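Local structure of ADP-ribosylglycohydrolase (Thermus thermophilus, 2YZV) at residues Val138-Arg152 with Glu166-Arg180. The protein belongs to the ADP-ribosylglycohydrolase family, a group of compact all-helical proteins, and carries two magnesium ions. Sequence-based numbering, arbitrary orientation.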
loop_
_atom_site.group_PDB
_atom_site.type_symbol
_atom_site.label_atom_id
_atom_site.label_comp_id
_atom_site.label_asym_id
_atom_site.label_seq_id
_atom_site.Cartn_x
_atom_site.Cartn_y
_atom_site.Cartn_z
ATOM N N VAL A 138 -0.136 9.995 1.148
ATOM C CA VAL A 138 -1.448 10.506 1.536
ATOM C C VAL A 138 -1.433 11.082 2.952
ATOM O O VAL A 138 -2.121 12.069 3.234
ATOM C CB VAL A 138 -2.531 9.403 1.424
ATOM C CG1 VAL A 138 -3.883 9.946 1.871
ATOM C CG2 VAL A 138 -2.618 8.911 -0.018
ATOM N N LEU A 139 -0.650 10.482 3.843
ATOM C CA LEU A 139 -0.582 10.985 5.212
ATOM C C LEU A 139 -0.077 12.424 5.260
ATOM O O LEU A 139 -0.595 13.243 6.021
ATOM C CB LEU A 139 0.332 10.103 6.068
ATOM C CG LEU A 139 -0.351 9.063 6.964
ATOM C CD1 LEU A 139 -1.188 8.104 6.138
ATOM C CD2 LEU A 139 0.714 8.308 7.735
ATOM N N ALA A 140 0.928 12.728 4.447
ATOM C CA ALA A 140 1.509 14.069 4.433
ATOM C C ALA A 140 0.834 15.053 3.483
ATOM O O ALA A 140 0.778 16.249 3.767
ATOM C CB ALA A 140 2.998 13.982 4.110
ATOM N N TYR A 141 0.313 14.564 2.364
ATOM C CA TYR A 141 -0.321 15.450 1.390
ATOM C C TYR A 141 -1.826 15.252 1.244
ATOM O O TYR A 141 -2.412 15.564 0.209
ATOM C CB TYR A 141 0.378 15.288 0.034
ATOM C CG TYR A 141 1.750 15.917 0.009
ATOM C CD1 TYR A 141 1.910 17.267 -0.302
ATOM C CD2 TYR A 141 2.884 15.179 0.344
ATOM C CE1 TYR A 141 3.159 17.868 -0.278
ATOM C CE2 TYR A 141 4.145 15.773 0.373
ATOM C CZ TYR A 141 4.273 17.119 0.061
ATOM O OH TYR A 141 5.508 17.724 0.096
ATOM N N GLU A 142 -2.446 14.756 2.309
ATOM C CA GLU A 142 -3.883 14.503 2.340
ATOM C C GLU A 142 -4.726 15.660 1.809
ATOM O O GLU A 142 -5.669 15.460 1.046
ATOM C CB GLU A 142 -4.331 14.224 3.776
ATOM C CG GLU A 142 -5.810 13.896 3.906
ATOM C CD GLU A 142 -6.347 14.173 5.296
ATOM O OE1 GLU A 142 -5.595 13.978 6.271
ATOM O OE2 GLU A 142 -7.523 14.580 5.411
ATOM N N ASN A 143 -4.369 16.870 2.220
ATOM C CA ASN A 143 -5.131 18.055 1.849
ATOM C C ASN A 143 -4.701 18.796 0.592
ATOM O O ASN A 143 -5.333 19.782 0.205
ATOM C CB ASN A 143 -5.141 19.010 3.042
ATOM C CG ASN A 143 -5.487 18.302 4.333
ATOM O OD1 ASN A 143 -6.544 17.685 4.446
ATOM N ND2 ASN A 143 -4.591 18.375 5.310
ATOM N N HIS A 144 -3.636 18.329 -0.050
ATOM C CA HIS A 144 -3.157 18.977 -1.262
ATOM C C HIS A 144 -4.188 18.821 -2.379
ATOM O O HIS A 144 -4.680 17.724 -2.637
ATOM C CB HIS A 144 -1.827 18.371 -1.705
ATOM C CG HIS A 144 -1.081 19.220 -2.686
ATOM N ND1 HIS A 144 -0.006 20.003 -2.327
ATOM C CD2 HIS A 144 -1.276 19.431 -4.009
ATOM C CE1 HIS A 144 0.430 20.660 -3.387
ATOM N NE2 HIS A 144 -0.323 20.332 -4.420
ATOM N N PRO A 145 -4.533 19.924 -3.058
ATOM C CA PRO A 145 -5.513 19.871 -4.144
ATOM C C PRO A 145 -5.092 18.953 -5.293
ATOM O O PRO A 145 -5.937 18.429 -6.018
ATOM C CB PRO A 145 -5.621 21.333 -4.577
ATOM C CG PRO A 145 -4.245 21.859 -4.305
ATOM C CD PRO A 145 -3.949 21.272 -2.941
ATOM N N ASP A 146 -3.787 18.756 -5.448
ATOM C CA ASP A 146 -3.269 17.910 -6.517
ATOM C C ASP A 146 -2.801 16.554 -6.011
ATOM O O ASP A 146 -1.915 15.948 -6.606
ATOM C CB ASP A 146 -2.096 18.592 -7.228
ATOM C CG ASP A 146 -2.441 19.979 -7.727
ATOM O OD1 ASP A 146 -3.564 20.162 -8.240
ATOM O OD2 ASP A 146 -1.581 20.877 -7.617
ATOM N N LEU A 147 -3.394 16.081 -4.920
ATOM C CA LEU A 147 -3.003 14.795 -4.351
ATOM C C LEU A 147 -2.972 13.656 -5.364
ATOM O O LEU A 147 -2.010 12.890 -5.402
ATOM C CB LEU A 147 -3.931 14.408 -3.196
ATOM C CG LEU A 147 -3.710 12.990 -2.655
ATOM C CD1 LEU A 147 -2.305 12.864 -2.075
ATOM C CD2 LEU A 147 -4.764 12.679 -1.596
ATOM N N LEU A 148 -4.016 13.532 -6.178
ATOM C CA LEU A 148 -4.058 12.446 -7.153
ATOM C C LEU A 148 -2.929 12.551 -8.172
ATOM O O LEU A 148 -2.390 11.535 -8.619
ATOM C CB LEU A 148 -5.419 12.403 -7.860
ATOM C CG LEU A 148 -6.658 12.350 -6.956
ATOM C CD1 LEU A 148 -7.886 12.040 -7.803
ATOM C CD2 LEU A 148 -6.490 11.298 -5.876
ATOM N N SER A 149 -2.564 13.781 -8.524
ATOM C CA SER A 149 -1.485 14.015 -9.475
ATOM C C SER A 149 -0.146 13.645 -8.843
ATOM O O SER A 149 0.731 13.097 -9.508
ATOM C CB SER A 149 -1.474 15.483 -9.907
ATOM O OG SER A 149 -0.370 15.746 -10.759
ATOM N N LEU A 150 0.013 13.952 -7.560
ATOM C CA LEU A 150 1.246 13.615 -6.860
ATOM C C LEU A 150 1.344 12.096 -6.772
ATOM O O LEU A 150 2.431 11.527 -6.881
ATOM C CB LEU A 150 1.249 14.221 -5.454
ATOM C CG LEU A 150 1.183 15.752 -5.398
ATOM C CD1 LEU A 150 1.097 16.210 -3.948
ATOM C CD2 LEU A 150 2.415 16.346 -6.077
ATOM N N ALA A 151 0.201 11.442 -6.583
ATOM C CA ALA A 151 0.181 9.982 -6.494
ATOM C C ALA A 151 0.614 9.373 -7.824
ATOM O O ALA A 151 1.354 8.388 -7.851
ATOM C CB ALA A 151 -1.216 9.490 -6.119
ATOM N N ARG A 152 0.153 9.955 -8.927
ATOM C CA ARG A 152 0.532 9.445 -10.240
ATOM C C ARG A 152 2.033 9.618 -10.434
ATOM O O ARG A 152 2.713 8.724 -10.936
ATOM C CB ARG A 152 -0.229 10.178 -11.351
ATOM C CG ARG A 152 0.247 9.822 -12.756
ATOM C CD ARG A 152 -0.652 10.434 -13.817
ATOM N NE ARG A 152 -1.947 9.763 -13.873
ATOM C CZ ARG A 152 -2.355 8.996 -14.881
ATOM N NH1 ARG A 152 -1.572 8.800 -15.934
ATOM N NH2 ARG A 152 -3.544 8.417 -14.832
ATOM N N GLU A 166 -3.361 4.690 -12.801
ATOM C CA GLU A 166 -4.744 4.942 -12.405
ATOM C C GLU A 166 -5.118 4.216 -11.112
ATOM O O GLU A 166 -5.866 4.748 -10.295
ATOM C CB GLU A 166 -5.700 4.529 -13.526
ATOM C CG GLU A 166 -5.496 5.305 -14.815
ATOM C CD GLU A 166 -6.415 4.841 -15.924
ATOM O OE1 GLU A 166 -6.815 3.661 -15.900
ATOM O OE2 GLU A 166 -6.724 5.653 -16.821
ATOM N N ALA A 167 -4.611 3.001 -10.930
ATOM C CA ALA A 167 -4.912 2.248 -9.715
ATOM C C ALA A 167 -4.345 2.995 -8.511
ATOM O O ALA A 167 -4.935 2.991 -7.430
ATOM C CB ALA A 167 -4.311 0.850 -9.796
ATOM N N THR A 168 -3.199 3.639 -8.707
ATOM C CA THR A 168 -2.565 4.394 -7.637
ATOM C C THR A 168 -3.426 5.604 -7.286
ATOM O O THR A 168 -3.589 5.941 -6.111
ATOM C CB THR A 168 -1.147 4.851 -8.045
ATOM O OG1 THR A 168 -0.363 3.699 -8.385
ATOM C CG2 THR A 168 -0.470 5.592 -6.888
ATOM N N GLU A 169 -3.986 6.252 -8.303
ATOM C CA GLU A 169 -4.843 7.409 -8.070
ATOM C C GLU A 169 -6.091 6.988 -7.300
ATOM O O GLU A 169 -6.542 7.697 -6.395
ATOM C CB GLU A 169 -5.234 8.060 -9.397
ATOM C CG GLU A 169 -4.042 8.570 -10.192
ATOM C CD GLU A 169 -4.441 9.167 -11.526
ATOM O OE1 GLU A 169 -5.358 8.614 -12.171
ATOM O OE2 GLU A 169 -3.834 10.178 -11.935
ATOM N N VAL A 170 -6.645 5.833 -7.656
ATOM C CA VAL A 170 -7.832 5.323 -6.980
ATOM C C VAL A 170 -7.504 5.025 -5.516
ATOM O O VAL A 170 -8.280 5.363 -4.624
ATOM C CB VAL A 170 -8.388 4.048 -7.679
ATOM C CG1 VAL A 170 -9.520 3.448 -6.854
ATOM C CG2 VAL A 170 -8.909 4.407 -9.074
ATOM N N LEU A 171 -6.349 4.413 -5.252
ATOM C CA LEU A 171 -5.986 4.120 -3.868
ATOM C C LEU A 171 -5.727 5.417 -3.095
ATOM O O LEU A 171 -6.044 5.510 -1.914
ATOM C CB LEU A 171 -4.755 3.203 -3.800
ATOM C CG LEU A 171 -4.353 2.746 -2.389
ATOM C CD1 LEU A 171 -5.493 1.968 -1.746
ATOM C CD2 LEU A 171 -3.110 1.870 -2.470
ATOM N N ALA A 172 -5.161 6.419 -3.759
ATOM C CA ALA A 172 -4.904 7.690 -3.093
ATOM C C ALA A 172 -6.239 8.275 -2.640
ATOM O O ALA A 172 -6.364 8.766 -1.517
ATOM C CB ALA A 172 -4.190 8.650 -4.041
ATOM N N TRP A 173 -7.240 8.209 -3.513
ATOM C CA TRP A 173 -8.566 8.727 -3.188
ATOM C C TRP A 173 -9.151 7.939 -2.016
ATOM O O TRP A 173 -9.666 8.520 -1.061
ATOM C CB TRP A 173 -9.497 8.607 -4.397
ATOM C CG TRP A 173 -10.880 9.124 -4.125
ATOM C CD1 TRP A 173 -11.290 10.427 -4.176
ATOM C CD2 TRP A 173 -12.020 8.360 -3.707
ATOM N NE1 TRP A 173 -12.613 10.523 -3.815
ATOM C CE2 TRP A 173 -13.086 9.271 -3.522
ATOM C CE3 TRP A 173 -12.245 6.997 -3.469
ATOM C CZ2 TRP A 173 -14.358 8.863 -3.111
ATOM C CZ3 TRP A 173 -13.514 6.589 -3.059
ATOM C CH2 TRP A 173 -14.554 7.525 -2.885
ATOM N N LEU A 174 -9.063 6.614 -2.095
ATOM C CA LEU A 174 -9.579 5.749 -1.041
ATOM C C LEU A 174 -8.962 6.068 0.314
ATOM O O LEU A 174 -9.668 6.172 1.320
ATOM C CB LEU A 174 -9.309 4.279 -1.376
ATOM C CG LEU A 174 -10.198 3.659 -2.454
ATOM C CD1 LEU A 174 -9.592 2.342 -2.923
ATOM C CD2 LEU A 174 -11.603 3.440 -1.901
ATOM N N LEU A 175 -7.642 6.220 0.345
ATOM C CA LEU A 175 -6.976 6.511 1.602
ATOM C C LEU A 175 -7.367 7.881 2.144
ATOM O O LEU A 175 -7.621 8.016 3.334
ATOM C CB LEU A 175 -5.456 6.405 1.445
ATOM C CG LEU A 175 -4.936 4.996 1.130
ATOM C CD1 LEU A 175 -3.417 5.011 1.155
ATOM C CD2 LEU A 175 -5.470 3.992 2.154
ATOM N N ARG A 176 -7.421 8.888 1.279
ATOM C CA ARG A 176 -7.800 10.226 1.734
ATOM C C ARG A 176 -9.198 10.192 2.349
ATOM O O ARG A 176 -9.417 10.708 3.447
ATOM C CB ARG A 176 -7.788 11.227 0.577
ATOM C CG ARG A 176 -8.071 12.666 1.023
ATOM C CD ARG A 176 -8.255 13.590 -0.167
ATOM N NE ARG A 176 -9.512 13.319 -0.858
ATOM C CZ ARG A 176 -9.836 13.822 -2.044
ATOM N NH1 ARG A 176 -8.989 14.622 -2.677
ATOM N NH2 ARG A 176 -11.009 13.534 -2.591
ATOM N N GLU A 177 -10.142 9.580 1.643
ATOM C CA GLU A 177 -11.515 9.501 2.136
ATOM C C GLU A 177 -11.613 8.707 3.428
ATOM O O GLU A 177 -12.338 9.091 4.350
ATOM C CB GLU A 177 -12.424 8.892 1.067
ATOM C CG GLU A 177 -12.563 9.768 -0.163
ATOM C CD GLU A 177 -13.110 11.141 0.172
ATOM O OE1 GLU A 177 -14.283 11.227 0.591
ATOM O OE2 GLU A 177 -12.364 12.128 0.022
ATOM N N ALA A 178 -10.890 7.594 3.503
ATOM C CA ALA A 178 -10.920 6.781 4.707
ATOM C C ALA A 178 -10.375 7.562 5.901
ATOM O O ALA A 178 -10.939 7.508 6.994
ATOM C CB ALA A 178 -10.115 5.493 4.497
ATOM N N LEU A 179 -9.280 8.291 5.694
ATOM C CA LEU A 179 -8.675 9.075 6.770
ATOM C C LEU A 179 -9.620 10.160 7.268
ATOM O O LEU A 179 -9.533 10.594 8.419
ATOM C CB LEU A 179 -7.373 9.719 6.295
ATOM C CG LEU A 179 -6.194 8.772 6.056
ATOM C CD1 LEU A 179 -5.053 9.540 5.400
ATOM C CD2 LEU A 179 -5.746 8.149 7.376
ATOM N N ARG A 180 -10.520 10.589 6.394
ATOM C CA ARG A 180 -11.476 11.632 6.737
ATOM C C ARG A 180 -12.760 11.090 7.343
ATOM O O ARG A 180 -13.696 11.845 7.615
ATOM C CB ARG A 180 -11.771 12.482 5.505
ATOM C CG ARG A 180 -10.575 13.328 5.107
ATOM C CD ARG A 180 -10.812 14.122 3.843
ATOM N NE ARG A 180 -9.726 15.068 3.618
ATOM C CZ ARG A 180 -9.664 15.906 2.590
ATOM N NH1 ARG A 180 -10.631 15.916 1.683
ATOM N NH2 ARG A 180 -8.638 16.742 2.476
HETATM O O HOH W 1 -6.745 16.254 -1.334
HETATM O O HOH W 2 -4.930 7.662 -17.242
#
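The guanidinium of Arg180 takes both of its partners from 138-152 at its edge. NE meets OE2 of Glu142 at 2.9 Å on that oxygen's anti lone pair. NH2 gives a 3.0 Å bond to OD1 of Asn143, whose amide lies nearly coplanar with the guanidinium. CD of Arg176 rests over one face of the same group, toward the rim. Glu142 reaches Arg180 because its CG stands anti to the backbone N (chi1 -178°) with the chain extended beyond; its OE1 pairs with Arg11, so the carboxylate is shared between two arginines. At the other end of the contact, Arg152 also uses the edge of its guanidinium. NE makes a nearly straight bond of 2.7 Å to Glu169 OE2, meeting it from above the carboxylate plane, while NH2 makes a weak one to OE1. A bend at chi3 (-72°) turns the Arg152 group toward Glu169, and a water joins NH2 to OE2 of Glu166, a carboxylate that also pairs with Arg162 through OE2 and takes the backbone N-H of His199 on OE1.

Between these salt bridges, helices 135-141 and 147-156 of the all-helical fold pack along helix 162-179. Helical residues 147-152 and 166-179 run roughly antiparallel, at 137°, with axes 8.4 Å apart. At the crossing the small side chains of Ala151 and Ala172 meet, CB to CB at 3.7 Å, consistent with the close approach, and Leu148 lays CD2 against Ala172 CB and the Glu169 carbonyl. Val138 is a knob in the hole formed by Ala172, Leu175, Arg176 and Leu179, its CG1 lying 3.7 Å from Leu179 CD1. Where the chain turns between the two helices, a water donates to the carbonyl oxygens of Glu142 and His144 and accepts from Arg176 NH1.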